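Local structure of proline dehydrogenase (Bradyrhizobium japonicum USDA 110, 3HAZ) at residues E219-A224 and P234-K239; D274-V279 and R441-V446; L799-E804 and T878-L883. The protein couples an FAD-dependent proline dehydrogenase with an NAD-dependent 1-pyrroline-5-carboxylate dehydrogenase in one chain, and so probably oxidises proline to glutamate. All blocks are in the same frame, centred on the assembly; numbering follows the deposited sequence.

Contact 1: residues E219-A224 and P234-K239. With SO4 (sulfate ion), chain K.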
loop_
_atom_site.group_PDB
_atom_site.type_symbol
_atom_site.label_atom_id
_atom_site.label_comp_id
_atom_site.label_asym_id
_atom_site.label_seq_id
_atom_site.Cartn_x
_atom_site.Cartn_y
_atom_site.Cartn_z
ATOM N N GLU A 219 -57.731 21.011 30.535
ATOM C CA GLU A 219 -59.169 20.896 30.777
ATOM C C GLU A 219 -59.774 19.684 30.067
ATOM O O GLU A 219 -60.544 18.923 30.663
ATOM C CB GLU A 219 -59.904 22.180 30.390
ATOM C CG GLU A 219 -59.520 23.359 31.255
ATOM C CD GLU A 219 -59.513 23.009 32.736
ATOM O OE1 GLU A 219 -60.545 22.511 33.239
ATOM O OE2 GLU A 219 -58.480 23.240 33.398
ATOM N N THR A 220 -59.417 19.491 28.801
ATOM C CA THR A 220 -59.900 18.331 28.056
ATOM C C THR A 220 -59.504 17.026 28.742
ATOM O O THR A 220 -60.349 16.165 28.998
ATOM C CB THR A 220 -59.371 18.321 26.610
ATOM O OG1 THR A 220 -59.885 19.460 25.913
ATOM C CG2 THR A 220 -59.799 17.039 25.883
ATOM N N ILE A 221 -58.213 16.884 29.027
ATOM C CA ILE A 221 -57.698 15.698 29.704
ATOM C C ILE A 221 -58.386 15.524 31.047
ATOM O O ILE A 221 -58.770 14.410 31.420
ATOM C CB ILE A 221 -56.180 15.802 29.956
ATOM C CG1 ILE A 221 -55.402 15.615 28.659
ATOM C CG2 ILE A 221 -55.731 14.771 30.974
ATOM C CD1 ILE A 221 -53.937 15.992 28.789
ATOM N N GLY A 222 -58.534 16.638 31.761
ATOM C CA GLY A 222 -59.135 16.655 33.083
ATOM C C GLY A 222 -60.532 16.066 33.112
ATOM O O GLY A 222 -60.818 15.156 33.891
ATOM N N LYS A 223 -61.404 16.581 32.254
ATOM C CA LYS A 223 -62.792 16.143 32.221
ATOM C C LYS A 223 -62.936 14.668 31.841
ATOM O O LYS A 223 -64.001 14.080 32.010
ATOM C CB LYS A 223 -63.607 17.026 31.272
ATOM C CG LYS A 223 -63.576 18.507 31.637
ATOM C CD LYS A 223 -64.630 19.297 30.872
ATOM C CE LYS A 223 -64.474 19.128 29.369
ATOM N NZ LYS A 223 -65.469 19.940 28.615
ATOM N N ALA A 224 -61.861 14.076 31.334
ATOM C CA ALA A 224 -61.864 12.663 30.981
ATOM C C ALA A 224 -60.706 11.913 31.651
ATOM O O ALA A 224 -59.991 11.156 30.999
ATOM C CB ALA A 224 -61.797 12.506 29.466
ATOM N N PRO A 234 -54.050 10.585 33.578
ATOM C CA PRO A 234 -53.327 11.001 32.371
ATOM C C PRO A 234 -52.333 12.126 32.635
ATOM O O PRO A 234 -52.412 12.821 33.656
ATOM C CB PRO A 234 -54.445 11.509 31.445
ATOM C CG PRO A 234 -55.733 11.062 32.075
ATOM C CD PRO A 234 -55.462 10.996 33.538
ATOM N N GLY A 235 -51.407 12.302 31.702
ATOM C CA GLY A 235 -50.405 13.341 31.803
ATOM C C GLY A 235 -50.385 14.285 30.615
ATOM O O GLY A 235 -50.966 14.021 29.558
ATOM N N ILE A 236 -49.708 15.406 30.802
ATOM C CA ILE A 236 -49.446 16.322 29.711
ATOM C C ILE A 236 -47.965 16.677 29.724
ATOM O O ILE A 236 -47.372 16.833 30.794
ATOM C CB ILE A 236 -50.312 17.596 29.834
ATOM C CG1 ILE A 236 -50.181 18.467 28.583
ATOM C CG2 ILE A 236 -49.955 18.382 31.103
ATOM C CD1 ILE A 236 -51.243 19.557 28.495
ATOM N N SER A 237 -47.370 16.777 28.536
ATOM C CA SER A 237 -45.978 17.186 28.389
ATOM C C SER A 237 -45.906 18.619 27.895
ATOM O O SER A 237 -46.643 19.009 26.985
ATOM C CB SER A 237 -45.238 16.283 27.396
ATOM O OG SER A 237 -44.879 15.056 27.989
ATOM N N VAL A 238 -44.996 19.384 28.491
ATOM C CA VAL A 238 -44.868 20.811 28.232
ATOM C C VAL A 238 -43.410 21.168 27.962
ATOM O O VAL A 238 -42.510 20.585 28.564
ATOM C CB VAL A 238 -45.388 21.607 29.445
ATOM C CG1 VAL A 238 -44.772 22.987 29.499
ATOM C CG2 VAL A 238 -46.915 21.668 29.416
ATOM N N LYS A 239 -43.184 22.112 27.046
ATOM C CA LYS A 239 -41.836 22.586 26.725
ATOM C C LYS A 239 -41.633 24.050 27.105
ATOM O O LYS A 239 -42.376 24.929 26.660
ATOM C CB LYS A 239 -41.542 22.410 25.233
ATOM C CG LYS A 239 -41.096 21.011 24.837
ATOM C CD LYS A 239 -40.826 20.941 23.342
ATOM C CE LYS A 239 -40.299 19.570 22.935
ATOM N NZ LYS A 239 -41.230 18.492 23.347
HETATM S S SO4 K . -39.622 14.683 22.338
HETATM O O1 SO4 K . -39.890 13.377 22.932
HETATM O O2 SO4 K . -38.492 14.548 21.427
HETATM O O3 SO4 K . -40.799 15.134 21.596
HETATM O O4 SO4 K . -39.309 15.649 23.389
#

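Contact 2: residues D274-V279 and R441-V446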
loop_
_atom_site.group_PDB
_atom_site.type_symbol
_atom_site.label_atom_id
_atom_site.label_comp_id
_atom_site.label_asym_id
_atom_site.label_seq_id
_atom_site.Cartn_x
_atom_site.Cartn_y
_atom_site.Cartn_z
ATOM N N ASP A 274 -55.584 16.876 39.255
ATOM C CA ASP A 274 -54.675 15.863 39.786
ATOM C C ASP A 274 -53.991 15.085 38.669
ATOM O O ASP A 274 -53.985 13.855 38.678
ATOM C CB ASP A 274 -55.424 14.899 40.709
ATOM C CG ASP A 274 -54.488 14.086 41.585
ATOM O OD1 ASP A 274 -53.387 14.585 41.897
ATOM O OD2 ASP A 274 -54.850 12.951 41.959
ATOM N N LEU A 275 -53.413 15.808 37.714
ATOM C CA LEU A 275 -52.764 15.193 36.558
ATOM C C LEU A 275 -51.256 15.044 36.751
ATOM O O LEU A 275 -50.663 15.683 37.611
ATOM C CB LEU A 275 -53.029 16.021 35.292
ATOM C CG LEU A 275 -54.486 16.266 34.874
ATOM C CD1 LEU A 275 -54.515 17.166 33.640
ATOM C CD2 LEU A 275 -55.225 14.950 34.614
ATOM N N ASN A 276 -50.651 14.181 35.946
ATOM C CA ASN A 276 -49.208 14.155 35.796
ATOM C C ASN A 276 -48.822 15.326 34.879
ATOM O O ASN A 276 -49.377 15.479 33.789
ATOM C CB ASN A 276 -48.784 12.815 35.185
ATOM C CG ASN A 276 -47.263 12.688 35.012
ATOM O OD1 ASN A 276 -46.793 11.960 34.139
ATOM N ND2 ASN A 276 -46.499 13.394 35.842
ATOM N N PHE A 277 -47.887 16.155 35.329
ATOM C CA PHE A 277 -47.473 17.345 34.590
ATOM C C PHE A 277 -45.953 17.307 34.383
ATOM O O PHE A 277 -45.191 17.467 35.335
ATOM C CB PHE A 277 -47.893 18.593 35.380
ATOM C CG PHE A 277 -47.630 19.890 34.670
ATOM C CD1 PHE A 277 -48.560 20.412 33.776
ATOM C CD2 PHE A 277 -46.467 20.600 34.913
ATOM C CE1 PHE A 277 -48.323 21.610 33.123
ATOM C CE2 PHE A 277 -46.219 21.809 34.266
ATOM C CZ PHE A 277 -47.147 22.313 33.370
ATOM N N THR A 278 -45.513 17.092 33.143
ATOM C CA THR A 278 -44.094 16.857 32.874
ATOM C C THR A 278 -43.472 17.948 32.009
ATOM O O THR A 278 -43.953 18.226 30.910
ATOM C CB THR A 278 -43.860 15.487 32.181
ATOM O OG1 THR A 278 -44.599 14.467 32.859
ATOM C CG2 THR A 278 -42.374 15.121 32.193
ATOM N N VAL A 279 -42.410 18.567 32.520
ATOM C CA VAL A 279 -41.606 19.505 31.738
ATOM C C VAL A 279 -40.557 18.754 30.908
ATOM O O VAL A 279 -39.647 18.120 31.452
ATOM C CB VAL A 279 -40.906 20.553 32.640
ATOM C CG1 VAL A 279 -40.131 21.572 31.791
ATOM C CG2 VAL A 279 -41.931 21.260 33.540
ATOM N N ARG A 441 -47.383 4.104 30.256
ATOM C CA ARG A 441 -48.139 5.254 29.805
ATOM C C ARG A 441 -47.916 5.441 28.309
ATOM O O ARG A 441 -46.787 5.360 27.825
ATOM C CB ARG A 441 -47.661 6.501 30.556
ATOM C CG ARG A 441 -48.405 7.786 30.208
ATOM C CD ARG A 441 -47.920 8.929 31.088
ATOM N NE ARG A 441 -47.922 8.544 32.494
ATOM C CZ ARG A 441 -48.907 8.827 33.341
ATOM N NH1 ARG A 441 -49.968 9.509 32.924
ATOM N NH2 ARG A 441 -48.835 8.424 34.604
ATOM N N THR A 442 -48.996 5.683 27.575
ATOM C CA THR A 442 -48.896 5.931 26.144
ATOM C C THR A 442 -49.227 7.392 25.861
ATOM O O THR A 442 -50.283 7.890 26.261
ATOM C CB THR A 442 -49.821 4.984 25.347
ATOM O OG1 THR A 442 -49.449 3.629 25.623
ATOM C CG2 THR A 442 -49.704 5.226 23.852
ATOM N N TYR A 443 -48.304 8.088 25.206
ATOM C CA TYR A 443 -48.528 9.482 24.850
ATOM C C TYR A 443 -48.924 9.592 23.391
ATOM O O TYR A 443 -48.381 8.889 22.529
ATOM C CB TYR A 443 -47.266 10.323 25.046
ATOM C CG TYR A 443 -46.886 10.658 26.468
ATOM C CD1 TYR A 443 -47.215 11.887 27.025
ATOM C CD2 TYR A 443 -46.137 9.768 27.233
ATOM C CE1 TYR A 443 -46.834 12.213 28.322
ATOM C CE2 TYR A 443 -45.744 10.086 28.526
ATOM C CZ TYR A 443 -46.099 11.304 29.066
ATOM O OH TYR A 443 -45.715 11.611 30.352
ATOM N N ALA A 444 -49.851 10.501 23.122
ATOM C CA ALA A 444 -50.233 10.835 21.758
ATOM C C ALA A 444 -49.757 12.243 21.424
ATOM O O ALA A 444 -49.893 13.164 22.239
ATOM C CB ALA A 444 -51.760 10.727 21.591
ATOM N N PRO A 445 -49.176 12.423 20.232
ATOM C CA PRO A 445 -48.823 13.781 19.814
ATOM C C PRO A 445 -50.109 14.550 19.558
ATOM O O PRO A 445 -50.975 14.052 18.832
ATOM C CB PRO A 445 -48.064 13.562 18.501
ATOM C CG PRO A 445 -47.642 12.108 18.535
ATOM C CD PRO A 445 -48.750 11.413 19.253
ATOM N N VAL A 446 -50.240 15.724 20.166
ATOM C CA VAL A 446 -51.471 16.501 20.080
ATOM C C VAL A 446 -51.148 17.947 19.769
ATOM O O VAL A 446 -50.397 18.575 20.510
ATOM C CB VAL A 446 -52.251 16.486 21.415
ATOM C CG1 VAL A 446 -53.502 17.369 21.313
ATOM C CG2 VAL A 446 -52.606 15.057 21.840
HETATM O O HOH W 1 -46.891 13.477 31.577
HETATM O O HOH W 2 -43.652 12.040 32.403
#

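Contact 3: residues L799-E804 and T878-L883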
loop_
_atom_site.group_PDB
_atom_site.type_symbol
_atom_site.label_atom_id
_atom_site.label_comp_id
_atom_site.label_asym_id
_atom_site.label_seq_id
_atom_site.Cartn_x
_atom_site.Cartn_y
_atom_site.Cartn_z
ATOM N N LEU A 799 -32.779 41.740 1.663
ATOM C CA LEU A 799 -33.987 41.559 0.867
ATOM C C LEU A 799 -34.535 40.134 0.924
ATOM O O LEU A 799 -33.951 39.217 0.357
ATOM C CB LEU A 799 -33.719 41.958 -0.584
ATOM C CG LEU A 799 -34.927 41.917 -1.517
ATOM C CD1 LEU A 799 -36.067 42.734 -0.931
ATOM C CD2 LEU A 799 -34.546 42.432 -2.898
ATOM N N LEU A 800 -35.669 39.954 1.598
ATOM C CA LEU A 800 -36.306 38.641 1.672
ATOM C C LEU A 800 -37.389 38.486 0.612
ATOM O O LEU A 800 -38.321 39.287 0.556
ATOM C CB LEU A 800 -36.918 38.408 3.059
ATOM C CG LEU A 800 -37.773 37.147 3.250
ATOM C CD1 LEU A 800 -36.947 35.858 3.123
ATOM C CD2 LEU A 800 -38.470 37.194 4.594
ATOM N N PHE A 801 -37.254 37.462 -0.229
ATOM C CA PHE A 801 -38.329 37.052 -1.128
ATOM C C PHE A 801 -39.050 35.864 -0.487
ATOM O O PHE A 801 -38.417 34.879 -0.113
ATOM C CB PHE A 801 -37.780 36.626 -2.491
ATOM C CG PHE A 801 -37.159 37.740 -3.289
ATOM C CD1 PHE A 801 -37.929 38.511 -4.153
ATOM C CD2 PHE A 801 -35.794 37.992 -3.212
ATOM C CE1 PHE A 801 -37.357 39.516 -4.912
ATOM C CE2 PHE A 801 -35.218 39.002 -3.961
ATOM C CZ PHE A 801 -35.997 39.764 -4.815
ATOM N N VAL A 802 -40.368 35.958 -0.356
ATOM C CA VAL A 802 -41.154 34.906 0.281
ATOM C C VAL A 802 -42.399 34.603 -0.550
ATOM O O VAL A 802 -43.075 35.522 -1.014
ATOM C CB VAL A 802 -41.583 35.317 1.699
ATOM C CG1 VAL A 802 -42.296 36.668 1.661
ATOM C CG2 VAL A 802 -42.482 34.245 2.305
ATOM N N GLN A 803 -42.689 33.320 -0.758
ATOM C CA GLN A 803 -43.819 32.936 -1.598
ATOM C C GLN A 803 -45.114 33.405 -0.948
ATOM O O GLN A 803 -45.252 33.370 0.274
ATOM C CB GLN A 803 -43.842 31.423 -1.863
ATOM C CG GLN A 803 -43.021 30.993 -3.070
ATOM C CD GLN A 803 -42.992 29.477 -3.270
ATOM O OE1 GLN A 803 -43.543 28.723 -2.470
ATOM N NE2 GLN A 803 -42.342 29.030 -4.339
ATOM N N GLU A 804 -46.053 33.865 -1.768
ATOM C CA GLU A 804 -47.247 34.533 -1.255
ATOM C C GLU A 804 -48.085 33.676 -0.309
ATOM O O GLU A 804 -48.662 34.193 0.647
ATOM C CB GLU A 804 -48.104 35.064 -2.407
ATOM C CG GLU A 804 -48.631 33.981 -3.330
ATOM C CD GLU A 804 -49.286 34.555 -4.571
ATOM O OE1 GLU A 804 -49.399 35.797 -4.658
ATOM O OE2 GLU A 804 -49.682 33.765 -5.457
ATOM N N THR A 878 -43.239 46.717 -2.972
ATOM C CA THR A 878 -44.064 46.219 -4.061
ATOM C C THR A 878 -43.193 45.421 -5.017
ATOM O O THR A 878 -43.575 44.345 -5.472
ATOM C CB THR A 878 -44.719 47.375 -4.842
ATOM O OG1 THR A 878 -45.667 48.044 -4.004
ATOM C CG2 THR A 878 -45.425 46.849 -6.079
ATOM N N GLU A 879 -42.016 45.958 -5.320
ATOM C CA GLU A 879 -41.050 45.250 -6.155
ATOM C C GLU A 879 -39.613 45.502 -5.690
ATOM O O GLU A 879 -39.324 46.526 -5.064
ATOM C CB GLU A 879 -41.222 45.635 -7.626
ATOM C CG GLU A 879 -41.114 47.120 -7.891
ATOM C CD GLU A 879 -41.502 47.481 -9.310
ATOM O OE1 GLU A 879 -41.779 46.558 -10.107
ATOM O OE2 GLU A 879 -41.528 48.689 -9.629
ATOM N N ALA A 880 -38.724 44.561 -5.997
ATOM C CA ALA A 880 -37.347 44.607 -5.518
ATOM C C ALA A 880 -36.631 45.852 -6.024
ATOM O O ALA A 880 -35.741 46.376 -5.359
ATOM C CB ALA A 880 -36.594 43.356 -5.942
ATOM N N GLY A 881 -37.031 46.314 -7.206
ATOM C CA GLY A 881 -36.447 47.498 -7.808
ATOM C C GLY A 881 -36.487 48.724 -6.910
ATOM O O GLY A 881 -35.734 49.669 -7.121
ATOM N N GLN A 882 -37.359 48.716 -5.907
ATOM C CA GLN A 882 -37.433 49.841 -4.974
ATOM C C GLN A 882 -36.214 49.907 -4.059
ATOM O O GLN A 882 -35.922 50.957 -3.492
ATOM C CB GLN A 882 -38.702 49.779 -4.125
ATOM C CG GLN A 882 -39.992 49.878 -4.905
ATOM C CD GLN A 882 -41.205 49.733 -4.010
ATOM O OE1 GLN A 882 -41.860 48.693 -3.998
ATOM N NE2 GLN A 882 -41.499 50.771 -3.237
ATOM N N LEU A 883 -35.518 48.785 -3.899
ATOM C CA LEU A 883 -34.285 48.764 -3.114
ATOM C C LEU A 883 -33.087 48.885 -4.046
ATOM O O LEU A 883 -32.805 47.974 -4.823
ATOM C CB LEU A 883 -34.185 47.481 -2.284
ATOM C CG LEU A 883 -32.966 47.354 -1.366
ATOM C CD1 LEU A 883 -32.948 48.496 -0.367
ATOM C CD2 LEU A 883 -32.950 46.000 -0.640
#

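Contact 1: residues E219-A224 and P234-K239
K239 NZ, farther along the segment that I221 packs against, pairs with D280 OD2 in a salt bridge and makes only a weak hydrogen bond, 3.4 Å from NZ to O4 of a sulfate that probably came from the crystallisation liquor and is shared with R458. A bend at the last torsion of the lysine (chi4 56°) turns the ammonium group to the sulfate. The helix end and the 234-239 segment, by contrast, meet without a hydrogen bond, chiefly through apolar side chains. In I221, CG1 runs beside the backbone N (chi1 -74°) and CG2 lies anti to it, which spreads the two branches. CG2 slides past the pyrrolidine ring, 3.5 Å from P234 CB, whereas CD1 reaches along the strand to I236 CB at 4.1 Å and rests 3.6 Å from G235 O. An alanine here would remove both branches and is likely to open a gap beside the P234 ring and I236. F194 and L275 also touch I221. The two segments belong to the beta-alpha-beta unit 193-196, 204-223, 235-238 of the barrel; where the helix end meets the incoming strand no hydrogen bond crosses, so van der Waals packing, mainly between apolar side chains, holds them there.

Contact 2: residues D274-V279 and R441-V446
N276 lays its OD1 over one face of the R441 guanidinium, 3.8 Å above the plane and centred on it, rather than meeting an N-H in line. The amide and guanidinium planes are turned 60° apart, so the groups do not stack flat; the oxygen over the positive group is probably electrostatically favourable. N276 CG lies anti to the backbone N (chi1 -179°), directing the amide into the barrel interior. There ND2 donates to G308 O, and OD1 accepts from Q393 NE2. R441 spends its own N-H groups elsewhere: NE pairs with E416, while NH1 binds R233 O and S193 OG.

The third main partner is Y443, whose OH is 4.0 Å from both N276 OD1 and T278 OG1, too far to bond. Two waters bridge it. One donates to N276 OD1 at 3.0 Å and to T278 OG1 at 2.8 Å, and lies in the ring plane at the edge of Y443, bonded to the hydroxyl. The other donates to T278 OG1 and lies 2.9 Å from Y443 OH. R341, an FAD-binding residue, also donates from NH2 to this hydroxyl, and Y443 itself touches the flavin cofactor.

Strands 276-279 and 440-448 are not neighbours in the TIM-type barrel; their short axes pass 12.4 Å apart. What links them is a hydrated polar interior, implying that water bridges the hydroxyls and N276 OD1, while E416 meets the R441 charge.

Contact 3: residues L799-E804 and T878-L883
The F801 ring receives A880 obliquely, the methyl lying 3.8 Å from CZ and slightly farther from CE1. V905, A908 and I909 of helix 902-911 also touch the phenylalanine, so the ring is touched by both this helix and the 3-10 turn at 880-882. F801 starts out pointing along the side of the contact, and only its far end swings in; CG beside the backbone N (chi1 -67°) makes that reach possible.

A880 CB is shared. Besides the ring it meets L799 CD2, again at 3.8 Å, so one small side chain sits between two large ones that are alternate residues on the same side of the strand. L799 has CG anti to the backbone N (chi1 -176°), which extends the isobutyl group to the turn, while its CB approaches L883 CD2 at 4.1 Å. The contact is entirely apolar.

The turn that presents A880 is tied internally. Q882 OE1 accepts from E879 N at 3.0 Å with a fairly straight N-H (163°), the donor lying in the carbonyl plane on a lone pair, and L883 N closes on A880 O.

Strand 797-803 begins shortly after C794, the predicted active-site cysteine, and the 878-883 loop runs on toward E886, which binds NAD. The contact packs the loop between strands 873-876 and 891-897 on one face of the seven-stranded mixed sheet of the aldehyde dehydrogenase fold.

From the N terminus, contact 1 closes first, over a short connection between helix 204-223 and strand 235-238. Contact 2 opens only after that and spans more than 160 residues, linking strands 276-279 and 440-448 by side chains and water across the barrel interior. Contact 3 follows in the aldehyde dehydrogenase part, closing a loop of 73 residues. The three run in series, with none enclosing or crossing another. Contacts 1 and 2 join directly, since strands 235-238 and 276-279 are neighbours in one parallel sheet: V238 N lies 2.9 Å from T278 O, a probable hydrogen bond. Contact 3 stands apart, its centre about 44 Å from either of the others.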